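Local atomic coordinates of heat shock protein, putative (Plasmodium falciparum, PDB entry 1Y6Z), a protein that probably serves, as a member of the Hsp90 family, as an ATP-dependent chaperone that binds unfolded proteins, the present chain being its middle domain. Residues V37-N40 against S46-S49; D145-F150 against L175-S180; K213-S218 against V231-E236. One frame throughout, in Å; residues are numbered along the deposited sequence.

Contact 1: residues V37-N40 against S46-S49; sequences VHFN and SFNS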
loop_
_atom_site.group_PDB
_atom_site.type_symbol
_atom_site.label_atom_id
_atom_site.label_comp_id
_atom_site.label_asym_id
_atom_site.label_seq_id
_atom_site.Cartn_x
_atom_site.Cartn_y
_atom_site.Cartn_z
ATOM N N VAL B 37 5.159 -7.225 -13.789
ATOM C CA VAL B 37 4.532 -8.133 -12.815
ATOM C C VAL B 37 3.518 -9.007 -13.570
ATOM O O VAL B 37 2.804 -8.507 -14.450
ATOM C CB VAL B 37 3.864 -7.335 -11.628
ATOM C CG1 VAL B 37 2.935 -6.308 -12.128
ATOM C CG2 VAL B 37 3.203 -8.296 -10.624
ATOM N N HIS B 38 3.495 -10.286 -13.206
ATOM C CA HIS B 38 2.586 -11.265 -13.800
ATOM C C HIS B 38 1.688 -11.683 -12.619
ATOM O O HIS B 38 2.199 -12.146 -11.604
ATOM C CB HIS B 38 3.406 -12.425 -14.321
ATOM C CG HIS B 38 2.588 -13.556 -14.891
ATOM N ND1 HIS B 38 3.153 -14.751 -15.261
ATOM C CD2 HIS B 38 1.271 -13.659 -15.182
ATOM C CE1 HIS B 38 2.214 -15.558 -15.732
ATOM N NE2 HIS B 38 1.071 -14.912 -15.713
ATOM N N PHE B 39 0.386 -11.439 -12.749
ATOM C CA PHE B 39 -0.523 -11.897 -11.717
ATOM C C PHE B 39 -1.732 -12.590 -12.288
ATOM O O PHE B 39 -2.105 -12.419 -13.453
ATOM C CB PHE B 39 -0.877 -10.736 -10.774
ATOM C CG PHE B 39 -1.618 -9.619 -11.403
ATOM C CD1 PHE B 39 -2.995 -9.458 -11.165
ATOM C CD2 PHE B 39 -0.961 -8.679 -12.209
ATOM C CE1 PHE B 39 -3.701 -8.413 -11.705
ATOM C CE2 PHE B 39 -1.679 -7.613 -12.776
ATOM C CZ PHE B 39 -3.052 -7.467 -12.512
ATOM N N ASN B 40 -2.366 -13.374 -11.432
ATOM C CA ASN B 40 -3.537 -14.151 -11.829
ATOM C C ASN B 40 -4.547 -13.970 -10.730
ATOM O O ASN B 40 -4.176 -14.001 -9.543
ATOM C CB ASN B 40 -3.157 -15.616 -11.960
ATOM C CG ASN B 40 -2.089 -15.860 -13.030
ATOM O OD1 ASN B 40 -2.251 -15.491 -14.204
ATOM N ND2 ASN B 40 -0.981 -16.490 -12.618
ATOM N N SER B 46 -12.129 -14.295 -12.701
ATOM C CA SER B 46 -10.937 -14.906 -13.231
ATOM C C SER B 46 -10.272 -14.158 -14.400
ATOM O O SER B 46 -10.875 -13.943 -15.471
ATOM C CB SER B 46 -11.202 -16.351 -13.590
ATOM O OG SER B 46 -10.298 -17.161 -12.871
ATOM N N PHE B 47 -9.008 -13.776 -14.184
ATOM C CA PHE B 47 -8.191 -13.195 -15.264
ATOM C C PHE B 47 -6.693 -13.345 -14.935
ATOM O O PHE B 47 -6.314 -13.569 -13.764
ATOM C CB PHE B 47 -8.607 -11.742 -15.584
ATOM C CG PHE B 47 -8.207 -10.724 -14.532
ATOM C CD1 PHE B 47 -6.924 -10.156 -14.539
ATOM C CD2 PHE B 47 -9.093 -10.345 -13.537
ATOM C CE1 PHE B 47 -6.549 -9.230 -13.565
ATOM C CE2 PHE B 47 -8.718 -9.415 -12.535
ATOM C CZ PHE B 47 -7.453 -8.844 -12.572
ATOM N N ASN B 48 -5.885 -13.277 -15.986
ATOM C CA ASN B 48 -4.424 -13.253 -15.905
ATOM C C ASN B 48 -3.939 -11.900 -16.394
ATOM O O ASN B 48 -4.566 -11.304 -17.245
ATOM C CB ASN B 48 -3.844 -14.295 -16.843
ATOM C CG ASN B 48 -4.447 -15.651 -16.655
ATOM O OD1 ASN B 48 -4.126 -16.361 -15.690
ATOM N ND2 ASN B 48 -5.295 -16.061 -17.607
ATOM N N SER B 49 -2.822 -11.394 -15.870
ATOM C CA SER B 49 -2.323 -10.148 -16.413
ATOM C C SER B 49 -0.817 -10.148 -16.336
ATOM O O SER B 49 -0.245 -10.747 -15.446
ATOM C CB SER B 49 -2.899 -8.912 -15.723
ATOM O OG SER B 49 -2.587 -7.680 -16.402
#
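Phe-39 and Ser-49 face each other as an antiparallel hydrogen-bonded pair in the beta hairpin formed by strands 35-41 and 47-53, at one border of the mixed five-stranded sheet of the Hsp90 middle domain. Two backbone bonds join them: Phe-39 N gives its hydrogen to Ser-49 O at 2.9 Å, and Ser-49 N gives its own to Phe-39 O at 2.7 Å. On the side of the sheet that carries these two side chains, the Phe-39 ring lies across the serine, whose CB sits over one ring face, 3.8 Å from the centroid, in a CH-pi contact. With chi1 of Phe-39 at 64°, CG stands between the backbone N and the carbonyl carbon, and the ring leans over the neighbouring strand. Further along, CE1 of Phe-39 meets CE1 of Phe-47 at 3.5 Å, the two ring planes being 83° apart. CA-H...O contacts fill in between the strands, among them Asn-40 CA to Phe-47 O at 3.4 Å. The opposite side of the sheet bears the non-hydrogen-bonded pair Asn-40 and Asn-48.

Helix 121-141 covers the phenylalanines: Lys-131 touches Phe-39, while Ile-124 and Arg-127 touch Phe-47. The hydroxyl of Ser-49 is hydrogen-bonded to the carbonyl of Ile-100 on strand 98-103, next to its own strand in the sheet. His-38 is fixed by both ring nitrogens, ND1 on the hydroxyl of Tyr-19 and NE2 on the carbonyl of Trp-7, and CD2 of His-38 lies 3.3 Å from Ser-49 O, which sits at the ring edge near its plane.

Contact 2: residues D145-F150 against L175-S180; sequences DKWTKF and LVEFYS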
loop_
_atom_site.group_PDB
_atom_site.type_symbol
_atom_site.label_atom_id
_atom_site.label_comp_id
_atom_site.label_asym_id
_atom_site.label_seq_id
_atom_site.Cartn_x
_atom_site.Cartn_y
_atom_site.Cartn_z
ATOM N N ASP B 145 19.225 3.484 -9.666
ATOM C CA ASP B 145 19.451 4.139 -10.951
ATOM C C ASP B 145 18.251 3.919 -11.839
ATOM O O ASP B 145 17.868 4.820 -12.565
ATOM C CB ASP B 145 20.676 3.582 -11.667
ATOM C CG ASP B 145 20.464 2.149 -12.132
ATOM O OD1 ASP B 145 19.995 1.317 -11.293
ATOM O OD2 ASP B 145 20.729 1.863 -13.335
ATOM N N LYS B 146 17.695 2.706 -11.813
ATOM C CA LYS B 146 16.496 2.410 -12.594
ATOM C C LYS B 146 15.306 3.272 -12.160
ATOM O O LYS B 146 14.522 3.694 -12.995
ATOM C CB LYS B 146 16.155 0.932 -12.560
ATOM C CG LYS B 146 16.964 0.125 -13.563
ATOM C CD LYS B 146 16.701 -1.370 -13.441
ATOM C CE LYS B 146 15.377 -1.786 -14.038
ATOM N NZ LYS B 146 15.320 -3.242 -14.092
ATOM N N TRP B 147 15.195 3.541 -10.857
ATOM C CA TRP B 147 14.154 4.408 -10.361
ATOM C C TRP B 147 14.291 5.851 -10.888
ATOM O O TRP B 147 13.297 6.487 -11.256
ATOM C CB TRP B 147 14.119 4.407 -8.821
ATOM C CG TRP B 147 13.065 5.339 -8.306
ATOM C CD1 TRP B 147 13.262 6.478 -7.582
ATOM C CD2 TRP B 147 11.654 5.201 -8.459
ATOM N NE1 TRP B 147 12.064 7.083 -7.303
ATOM C CE2 TRP B 147 11.055 6.324 -7.832
ATOM C CE3 TRP B 147 10.833 4.267 -9.115
ATOM C CZ2 TRP B 147 9.686 6.524 -7.806
ATOM C CZ3 TRP B 147 9.467 4.465 -9.081
ATOM C CH2 TRP B 147 8.907 5.572 -8.432
ATOM N N THR B 148 15.518 6.394 -10.891
ATOM C CA THR B 148 15.677 7.750 -11.392
ATOM C C THR B 148 15.352 7.842 -12.893
ATOM O O THR B 148 14.715 8.789 -13.309
ATOM C CB THR B 148 17.099 8.352 -11.087
ATOM O OG1 THR B 148 17.350 8.312 -9.681
ATOM C CG2 THR B 148 17.178 9.807 -11.584
ATOM N N LYS B 149 15.782 6.844 -13.665
ATOM C CA LYS B 149 15.387 6.619 -15.071
ATOM C C LYS B 149 13.875 6.559 -15.269
ATOM O O LYS B 149 13.317 7.290 -16.084
ATOM C CB LYS B 149 15.956 5.289 -15.533
ATOM C CG LYS B 149 15.790 5.030 -16.989
ATOM C CD LYS B 149 16.538 3.748 -17.312
ATOM C CE LYS B 149 17.468 3.974 -18.469
ATOM N NZ LYS B 149 17.219 2.977 -19.520
ATOM N N PHE B 150 13.210 5.729 -14.468
ATOM C CA PHE B 150 11.750 5.724 -14.478
ATOM C C PHE B 150 11.177 7.148 -14.279
ATOM O O PHE B 150 10.357 7.602 -15.065
ATOM C CB PHE B 150 11.198 4.730 -13.443
ATOM C CG PHE B 150 9.719 4.795 -13.309
ATOM C CD1 PHE B 150 8.891 4.185 -14.266
ATOM C CD2 PHE B 150 9.138 5.479 -12.236
ATOM C CE1 PHE B 150 7.527 4.279 -14.171
ATOM C CE2 PHE B 150 7.780 5.571 -12.104
ATOM C CZ PHE B 150 6.958 4.996 -13.074
ATOM N N LEU B 175 5.543 9.128 -4.578
ATOM C CA LEU B 175 6.544 8.658 -5.579
ATOM C C LEU B 175 7.234 9.787 -6.335
ATOM O O LEU B 175 8.314 9.574 -6.840
ATOM C CB LEU B 175 5.913 7.701 -6.642
ATOM C CG LEU B 175 5.207 6.429 -6.059
ATOM C CD1 LEU B 175 4.363 5.595 -7.069
ATOM C CD2 LEU B 175 6.316 5.592 -5.377
ATOM N N VAL B 176 6.552 10.932 -6.463
ATOM C CA VAL B 176 7.002 12.045 -7.329
ATOM C C VAL B 176 8.214 12.729 -6.611
ATOM O O VAL B 176 8.314 12.637 -5.388
ATOM C CB VAL B 176 5.854 13.055 -7.648
ATOM C CG1 VAL B 176 4.633 12.431 -8.347
ATOM C CG2 VAL B 176 5.372 13.755 -6.391
ATOM N N GLU B 177 9.141 13.329 -7.393
ATOM C CA GLU B 177 10.350 13.960 -6.864
ATOM C C GLU B 177 10.585 15.325 -7.516
ATOM O O GLU B 177 10.229 15.530 -8.699
ATOM C CB GLU B 177 11.553 13.008 -7.015
ATOM C CG GLU B 177 11.441 11.729 -6.170
ATOM C CD GLU B 177 12.683 10.854 -6.228
ATOM O OE1 GLU B 177 13.712 11.296 -6.797
ATOM O OE2 GLU B 177 12.598 9.729 -5.691
ATOM N N PHE B 178 11.145 16.259 -6.728
ATOM C CA PHE B 178 11.396 17.643 -7.177
ATOM C C PHE B 178 12.716 18.097 -6.628
ATOM O O PHE B 178 13.155 17.653 -5.559
ATOM C CB PHE B 178 10.336 18.654 -6.675
ATOM C CG PHE B 178 8.942 18.266 -7.004
ATOM C CD1 PHE B 178 8.196 17.482 -6.129
ATOM C CD2 PHE B 178 8.369 18.641 -8.213
ATOM C CE1 PHE B 178 6.910 17.093 -6.428
ATOM C CE2 PHE B 178 7.047 18.265 -8.531
ATOM C CZ PHE B 178 6.316 17.477 -7.630
ATOM N N TYR B 179 13.358 18.974 -7.391
ATOM C CA TYR B 179 14.568 19.628 -6.926
ATOM C C TYR B 179 14.130 20.569 -5.824
ATOM O O TYR B 179 13.012 21.053 -5.852
ATOM C CB TYR B 179 15.212 20.406 -8.087
ATOM C CG TYR B 179 16.006 19.512 -9.016
ATOM C CD1 TYR B 179 15.606 19.290 -10.340
ATOM C CD2 TYR B 179 17.103 18.820 -8.538
ATOM C CE1 TYR B 179 16.353 18.430 -11.183
ATOM C CE2 TYR B 179 17.849 17.973 -9.356
ATOM C CZ TYR B 179 17.478 17.781 -10.671
ATOM O OH TYR B 179 18.244 16.910 -11.448
ATOM N N SER B 180 15.025 20.847 -4.874
ATOM C CA SER B 180 14.730 21.829 -3.845
ATOM C C SER B 180 15.981 22.670 -3.617
ATOM O O SER B 180 17.004 22.425 -4.272
ATOM C CB SER B 180 14.326 21.143 -2.557
ATOM O OG SER B 180 15.442 20.501 -1.983
HETATM O O HOH W 1 15.975 9.300 -7.471
#
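The first turn of helix 145-164 meets the chain that enters the short strand 177-178, a junction within the Hsp90 middle domain where the indole of Trp-147 reaches across to Leu-175 and Glu-177. Its NE1 donates to Glu-177 OE2 at 3.1 Å with an N-H...O angle of 156°. Seen from the tryptophan the acceptor lies in the ring plane, but OE2 itself is approached from above the carboxylate, 56° out of its plane, and the ring and carboxylate planes are themselves 59° apart. Both side chains are extended toward the bond: Trp-147 carries CG opposite its backbone N, which swings the indole off the helix, and the glutamate chain runs extended beyond CG.

Farther along the same edge of the indole, CZ2 comes to 3.5 Å from the carbonyl oxygen of Leu-175, again near the ring plane. CH2 packs against CD2 of Leu-175 at 4.0 Å. One rim of the ring system therefore passes from a polar contact to an apolar one, and the nitrogen of this buried residue has the carboxylate as its acceptor.

The second carboxylate oxygen is tied to the helix through water. A single molecule donates to Glu-177 OE1 at 3.1 Å and is hydrogen-bonded to Thr-148 OG1 at 2.8 Å, so that consecutive helix residues address the two oxygens of one carboxylate. Around this pair, Lys-140 of helix 121-141 touches both Trp-147 and Leu-175, and Lys-187 packs on Glu-177. Direct and water-mediated bonds together hold the N-terminal part of helix 145-164 against the weakly bonded strand 177-178 of the antiparallel pair 177-178/188-189, in an alpha/beta arrangement of the Hsp90 middle domain.

Contact 3: residues K213-S218 against V231-E236; sequences KTAQNS and VLFSLE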
loop_
_atom_site.group_PDB
_atom_site.type_symbol
_atom_site.label_atom_id
_atom_site.label_comp_id
_atom_site.label_asym_id
_atom_site.label_seq_id
_atom_site.Cartn_x
_atom_site.Cartn_y
_atom_site.Cartn_z
ATOM N N LYS B 213 18.817 26.459 -11.226
ATOM C CA LYS B 213 19.704 27.512 -10.703
ATOM C C LYS B 213 18.968 28.815 -10.392
ATOM O O LYS B 213 19.126 29.382 -9.311
ATOM C CB LYS B 213 20.833 27.816 -11.691
ATOM C CG LYS B 213 21.537 26.593 -12.288
ATOM C CD LYS B 213 22.079 26.919 -13.679
ATOM C CE LYS B 213 23.120 28.036 -13.624
ATOM N NZ LYS B 213 23.179 28.740 -14.928
ATOM N N THR B 214 18.173 29.298 -11.342
ATOM C CA THR B 214 17.489 30.579 -11.180
ATOM C C THR B 214 16.396 30.556 -10.105
ATOM O O THR B 214 16.043 31.604 -9.562
ATOM C CB THR B 214 16.877 31.097 -12.509
ATOM O OG1 THR B 214 15.567 30.539 -12.708
ATOM C CG2 THR B 214 17.780 30.781 -13.702
ATOM N N ALA B 215 15.873 29.364 -9.817
ATOM C CA ALA B 215 14.711 29.180 -8.923
ATOM C C ALA B 215 14.973 29.598 -7.482
ATOM O O ALA B 215 14.142 30.259 -6.875
ATOM C CB ALA B 215 14.213 27.723 -8.970
ATOM N N GLN B 216 16.123 29.205 -6.941
ATOM C CA GLN B 216 16.492 29.581 -5.570
ATOM C C GLN B 216 17.040 31.008 -5.430
ATOM O O GLN B 216 17.222 31.504 -4.313
ATOM C CB GLN B 216 17.449 28.564 -4.933
ATOM C CG GLN B 216 18.617 28.147 -5.791
ATOM C CD GLN B 216 19.697 27.456 -4.987
ATOM O OE1 GLN B 216 19.420 26.737 -4.018
ATOM N NE2 GLN B 216 20.950 27.672 -5.384
ATOM N N ASN B 217 17.291 31.657 -6.565
ATOM C CA ASN B 217 17.738 33.045 -6.596
ATOM C C ASN B 217 16.628 34.027 -6.308
ATOM O O ASN B 217 16.890 35.216 -6.073
ATOM C CB ASN B 217 18.390 33.388 -7.935
ATOM C CG ASN B 217 19.891 33.397 -7.845
ATOM O OD1 ASN B 217 20.513 32.379 -7.506
ATOM N ND2 ASN B 217 20.491 34.556 -8.114
ATOM N N SER B 218 15.393 33.530 -6.329
ATOM C CA SER B 218 14.224 34.355 -6.076
ATOM C C SER B 218 14.339 35.167 -4.774
ATOM O O SER B 218 14.779 34.651 -3.739
ATOM C CB SER B 218 12.956 33.495 -6.079
ATOM O OG SER B 218 11.785 34.297 -6.014
ATOM N N VAL B 231 12.575 24.477 0.295
ATOM C CA VAL B 231 11.512 24.801 -0.625
ATOM C C VAL B 231 11.736 23.994 -1.900
ATOM O O VAL B 231 12.812 24.010 -2.491
ATOM C CB VAL B 231 11.515 26.297 -1.015
ATOM C CG1 VAL B 231 10.450 26.609 -2.066
ATOM C CG2 VAL B 231 11.238 27.140 0.200
ATOM N N LEU B 232 10.683 23.316 -2.342
ATOM C CA LEU B 232 10.751 22.565 -3.605
ATOM C C LEU B 232 10.599 23.490 -4.793
ATOM O O LEU B 232 9.922 24.514 -4.697
ATOM C CB LEU B 232 9.595 21.571 -3.687
ATOM C CG LEU B 232 9.418 20.724 -2.437
ATOM C CD1 LEU B 232 7.979 20.110 -2.493
ATOM C CD2 LEU B 232 10.573 19.734 -2.415
ATOM N N PHE B 233 11.166 23.088 -5.924
ATOM C CA PHE B 233 11.012 23.860 -7.156
ATOM C C PHE B 233 9.979 23.265 -8.130
ATOM O O PHE B 233 10.046 22.079 -8.474
ATOM C CB PHE B 233 12.366 23.959 -7.864
ATOM C CG PHE B 233 13.472 24.597 -7.034
ATOM C CD1 PHE B 233 14.794 24.213 -7.223
ATOM C CD2 PHE B 233 13.189 25.576 -6.074
ATOM C CE1 PHE B 233 15.830 24.803 -6.465
ATOM C CE2 PHE B 233 14.218 26.165 -5.298
ATOM C CZ PHE B 233 15.514 25.783 -5.490
ATOM N N SER B 234 9.027 24.098 -8.545
ATOM C CA SER B 234 8.148 23.829 -9.681
ATOM C C SER B 234 8.774 24.447 -10.961
ATOM O O SER B 234 9.078 25.642 -11.035
ATOM C CB SER B 234 6.733 24.337 -9.395
ATOM O OG SER B 234 5.917 24.344 -10.557
ATOM N N LEU B 235 9.041 23.604 -11.946
ATOM C CA LEU B 235 9.683 24.077 -13.159
ATOM C C LEU B 235 8.778 23.891 -14.386
ATOM O O LEU B 235 9.110 24.333 -15.476
ATOM C CB LEU B 235 11.048 23.421 -13.329
ATOM C CG LEU B 235 12.023 23.388 -12.131
ATOM C CD1 LEU B 235 13.257 22.582 -12.444
ATOM C CD2 LEU B 235 12.450 24.776 -11.601
ATOM N N GLU B 236 7.609 23.282 -14.223
ATOM C CA GLU B 236 6.667 23.350 -15.321
ATOM C C GLU B 236 5.222 23.312 -14.931
ATOM O O GLU B 236 4.897 22.966 -13.759
ATOM C CB GLU B 236 6.968 22.302 -16.367
ATOM C CG GLU B 236 6.705 20.854 -15.992
ATOM C CD GLU B 236 7.088 19.958 -17.178
ATOM O OE1 GLU B 236 8.198 19.365 -17.095
ATOM O OE2 GLU B 236 6.308 19.950 -18.201
#
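With chi1 of -58°, Phe-233 sets its CG opposite the carbonyl carbon, and the ring projects from strand 231-234 with one face against the methyl group of Ala-215. The backbone brings Gln-216 CB to 3.4 Å from Phe-233 CZ, and chi1 of 47°, with CG between the backbone N and the carbonyl carbon, keeps Gln-216 CG near the same atom at 3.9 Å; from there the glutamine chain continues extended. Two successive residues thus rest on one phenyl group, the alanine over its middle and the glutamine obliquely at the tip.

The alanine contact is a CH-pi interaction of nearly perpendicular approach: CB stands 3.7 Å from the ring centroid and 11° off the ring normal. Its closest ring atom is CD2, also at 3.7 Å, but the other ring carbons lie within about half an ångström of that, as expected for a methyl near the centre of a face. On the other side of the alanine from Gln-216 comes Leu-235, whose CD2 reaches Ala-215 CB at 4.3 Å.

This is apolar packing of the short, weakly bonded helix 212-215 and the type I turn Ala-215 to Ser-218 against an outer strand of the three-stranded parallel sheet, in which 231-234 pairs with the central strand 204-208. The chain between the two segments includes helix 222-226 and returns to strand 231-234, so the contact packs a helix and turn onto one side of an alpha/beta unit. Ile-181 and Ile-207 also pack on Phe-233, and Ile-181 touches Gln-216 as well. The turn has a polar tie of its own, since the carbonyl of Gln-216 accepts a hydrogen bond from Lys-225 NZ, and Asn-217 N reaches back to Thr-214 O, the residue before the turn, at 3.2 Å.

Overall arrangement
From the N terminus the three contacts follow in series, none enclosing or crossing another. Contact 1 closes the short hairpin turn between strands 35-41 and 47-53 at the border of the mixed sheet. Contact 2 closes a mostly helical loop, bringing the start of helix 145-164 back to strand 177-178, and contact 3 closes the passage from helix 212-215 to strand 231-234 of the parallel sheet. Contacts 1 and 2 lie on opposite sides of the chain's centre, about 28 Å apart between centres. Contacts 2 and 3 share a side and touch: Tyr-179 O is probably hydrogen-bonded to Phe-233 N, joining segment 175-180 to the parallel sheet's outer strand.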